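Esterase D (Lactobacillus rhamnosus, PDB 3DKR) probably hydrolyses carboxylic esters, as a member of the alpha/beta hydrolase superfamily that works through a catalytic triad. Local coordinates at residues Ala178-Val183 with Asp208-Ala213. Numbering follows the deposited sequence.
Sequences ADLNLV and DALINA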
ATOM      1  N   ALA A 178      -2.983  -8.279  14.984  1.00 17.04           N
ATOM      2  CA  ALA A 178      -3.319  -8.474  16.411  1.00 17.90           C
ATOM      3  C   ALA A 178      -3.689  -7.163  17.105  1.00 18.64           C
ATOM      4  O   ALA A 178      -4.337  -7.181  18.158  1.00 19.73           O
ATOM      5  CB  ALA A 178      -2.175  -9.142  17.131  1.00 18.67           C
ATOM      6  N   ASP A 179      -3.270  -6.042  16.525  1.00 17.96           N
ATOM      7  CA  ASP A 179      -3.538  -4.713  17.084  1.00 18.00           C
ATOM      8  C   ASP A 179      -4.688  -3.973  16.398  1.00 17.85           C
ATOM      9  O   ASP A 179      -4.890  -2.792  16.658  1.00 17.62           O
ATOM     10  CB  ASP A 179      -2.282  -3.835  16.991  1.00 18.16           C
ATOM     11  CG  ASP A 179      -1.293  -4.089  18.105  1.00 21.44           C
ATOM     12  OD1 ASP A 179      -1.675  -4.660  19.164  1.00 24.57           O
ATOM     13  OD2 ASP A 179      -0.118  -3.701  17.937  1.00 22.81           O
ATOM     14  N   LEU A 180      -5.429  -4.632  15.512  1.00 18.00           N
ATOM     15  CA  LEU A 180      -6.515  -3.952  14.782  1.00 17.77           C
ATOM     16  C   LEU A 180      -7.595  -3.392  15.727  1.00 18.47           C
ATOM     17  O   LEU A 180      -8.274  -2.414  15.391  1.00 18.22           O
ATOM     18  CB  LEU A 180      -7.135  -4.864  13.743  1.00 17.99           C
ATOM     19  CG  LEU A 180      -6.271  -5.111  12.501  1.00 16.66           C
ATOM     20  CD1 LEU A 180      -6.866  -6.266  11.723  1.00 16.44           C
ATOM     21  CD2 LEU A 180      -6.153  -3.851  11.628  1.00 18.10           C
ATOM     22  N   ASN A 181      -7.725  -3.993  16.907  1.00 18.68           N
ATOM     23  CA  ASN A 181      -8.622  -3.459  17.940  1.00 19.88           C
ATOM     24  C   ASN A 181      -8.284  -2.032  18.336  1.00 20.31           C
ATOM     25  O   ASN A 181      -9.139  -1.314  18.884  1.00 21.34           O
ATOM     26  CB  ASN A 181      -8.624  -4.360  19.190  1.00 19.89           C
ATOM     27  CG  ASN A 181      -7.303  -4.367  19.909  1.00 21.28           C
ATOM     28  OD1 ASN A 181      -7.092  -3.598  20.847  1.00 24.82           O
ATOM     29  ND2 ASN A 181      -6.390  -5.248  19.482  1.00 21.02           N
ATOM     30  N   LEU A 182      -7.044  -1.616  18.099  1.00 20.18           N
ATOM     31  CA  LEU A 182      -6.615  -0.265  18.462  1.00 20.21           C
ATOM     32  C   LEU A 182      -7.157   0.812  17.523  1.00 20.08           C
ATOM     33  O   LEU A 182      -7.132   2.008  17.869  1.00 21.19           O
ATOM     34  CB  LEU A 182      -5.096  -0.175  18.517  1.00 21.11           C
ATOM     35  CG  LEU A 182      -4.382  -1.018  19.572  1.00 21.08           C
ATOM     36  CD1 LEU A 182      -2.889  -0.781  19.493  1.00 22.31           C
ATOM     37  CD2 LEU A 182      -4.924  -0.695  20.985  1.00 24.14           C
ATOM     38  N   VAL A 183      -7.642   0.425  16.345  1.00 19.09           N
ATOM     39  CA  VAL A 183      -8.060   1.421  15.358  1.00 18.89           C
ATOM     40  C   VAL A 183      -9.402   2.043  15.732  1.00 18.56           C
ATOM     41  O   VAL A 183     -10.408   1.350  15.819  1.00 19.25           O
ATOM     42  CB  VAL A 183      -8.198   0.834  13.949  1.00 18.18           C
ATOM     43  CG1 VAL A 183      -8.637   1.921  12.954  1.00 20.05           C
ATOM     44  CG2 VAL A 183      -6.871   0.222  13.503  1.00 19.17           C
ATOM     45  N   ASP A 208     -13.965  -7.355   9.741  1.00 19.99           N
ATOM     46  CA  ASP A 208     -14.506  -7.918  10.979  1.00 20.79           C
ATOM     47  C   ASP A 208     -13.637  -7.674  12.224  1.00 20.32           C
ATOM     48  O   ASP A 208     -14.158  -7.673  13.349  1.00 21.56           O
ATOM     49  CB  ASP A 208     -14.760  -9.420  10.808  1.00 21.34           C
ATOM     50  CG  ASP A 208     -15.846  -9.732   9.790  1.00 24.04           C
ATOM     51  OD1 ASP A 208     -16.543  -8.814   9.300  1.00 25.14           O
ATOM     52  OD2 ASP A 208     -16.008 -10.939   9.480  1.00 28.82           O
ATOM     53  N   ALA A 209     -12.324  -7.492  12.047  1.00 19.20           N
ATOM     54  CA  ALA A 209     -11.412  -7.300  13.185  1.00 19.31           C
ATOM     55  C   ALA A 209     -11.427  -5.864  13.692  1.00 18.98           C
ATOM     56  O   ALA A 209     -10.948  -5.600  14.793  1.00 19.22           O
ATOM     57  CB  ALA A 209      -9.971  -7.691  12.818  1.00 19.34           C
ATOM     58  N   LEU A 210     -11.959  -4.947  12.881  1.00 19.10           N
ATOM     59  CA  LEU A 210     -11.938  -3.509  13.200  1.00 19.09           C
ATOM     60  C   LEU A 210     -13.103  -3.160  14.124  1.00 19.56           C
ATOM     61  O   LEU A 210     -13.939  -2.315  13.807  1.00 19.77           O
ATOM     62  CB  LEU A 210     -11.976  -2.679  11.921  1.00 19.33           C
ATOM     63  CG  LEU A 210     -10.646  -2.736  11.144  1.00 18.27           C
ATOM     64  CD1 LEU A 210     -10.840  -2.331   9.698  1.00 18.94           C
ATOM     65  CD2 LEU A 210      -9.582  -1.893  11.814  1.00 18.22           C
ATOM     66  N   ILE A 211     -13.132  -3.804  15.281  1.00 20.56           N
ATOM     67  CA  ILE A 211     -14.312  -3.743  16.155  1.00 21.18           C
ATOM     68  C   ILE A 211     -14.531  -2.357  16.777  1.00 21.22           C
ATOM     69  O   ILE A 211     -15.659  -2.015  17.165  1.00 22.72           O
ATOM     70  CB  ILE A 211     -14.257  -4.827  17.262  1.00 20.99           C
ATOM     71  CG1 ILE A 211     -13.044  -4.650  18.164  1.00 21.45           C
ATOM     72  CG2 ILE A 211     -14.242  -6.232  16.635  1.00 22.41           C
ATOM     73  CD1 ILE A 211     -13.123  -5.520  19.423  1.00 22.91           C
ATOM     74  N   ASN A 212     -13.470  -1.558  16.850  1.00 20.70           N
ATOM     75  CA  ASN A 212     -13.535  -0.221  17.462  1.00 20.52           C
ATOM     76  C   ASN A 212     -13.460   0.960  16.486  1.00 20.73           C
ATOM     77  O   ASN A 212     -13.512   2.122  16.904  1.00 20.38           O
ATOM     78  CB  ASN A 212     -12.454  -0.113  18.513  1.00 21.20           C
ATOM     79  CG  ASN A 212     -12.681  -1.084  19.655  1.00 21.24           C
ATOM     80  OD1 ASN A 212     -13.811  -1.219  20.137  1.00 25.94           O
ATOM     81  ND2 ASN A 212     -11.631  -1.760  20.090  1.00 22.22           N
ATOM     82  N   ALA A 213     -13.355   0.666  15.194  1.00 20.20           N
ATOM     83  CA  ALA A 213     -13.311   1.715  14.165  1.00 20.38           C
ATOM     84  C   ALA A 213     -14.638   2.467  14.132  1.00 20.81           C
ATOM     85  O   ALA A 213     -15.710   1.859  14.235  1.00 21.23           O
ATOM     86  CB  ALA A 213     -13.021   1.120  12.792  1.00 20.36           C
TER
HETATM   87  O   HOH W   1     -10.919  -1.416  15.570  1.00 17.94           O
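Leu180, on its 3-10 turn, packs its side chain against Ala209 and Leu210. Leu180 CB sits 4.0 Å from Ala209 O; with chi1 -73° CG stands beside the backbone N, anti to the carbonyl carbon. From this branch point Leu180 CD1 packs on Ala209 CB at 3.6 Å, while Leu180 CD2 meets Leu210 CD2 at 4.0 Å. Leu210 CD2 also lies 3.7 Å from Val183 CB, the leucine crossing both side chains obliquely. Outside the contact, Leu210 also touches Thr187 and Ile189 of strand 187-192, and Leu180 touches Met108 of helix 101-113.

The polar side is stitched by Asn212. Asn212 ND2 donates to Asn181 O over 2.8 Å; the bond is almost straight (178°), lies in both the amide and carbonyl planes, and uses a carbonyl lone pair. A water bridges the backbones, donating to Leu180 O and Val183 O and accepting from Asn212 N at 2.9 Å. An inverse gamma turn centred on Leu210 overlaps a type I turn from Leu210 to Ala213. The contact thus joins the loop leading into strand 187-192 to the link from helix 202-209 to strand 216-221, neighbouring parallel strands at one end of the alpha/beta hydrolase sheet, away from the predicted triad.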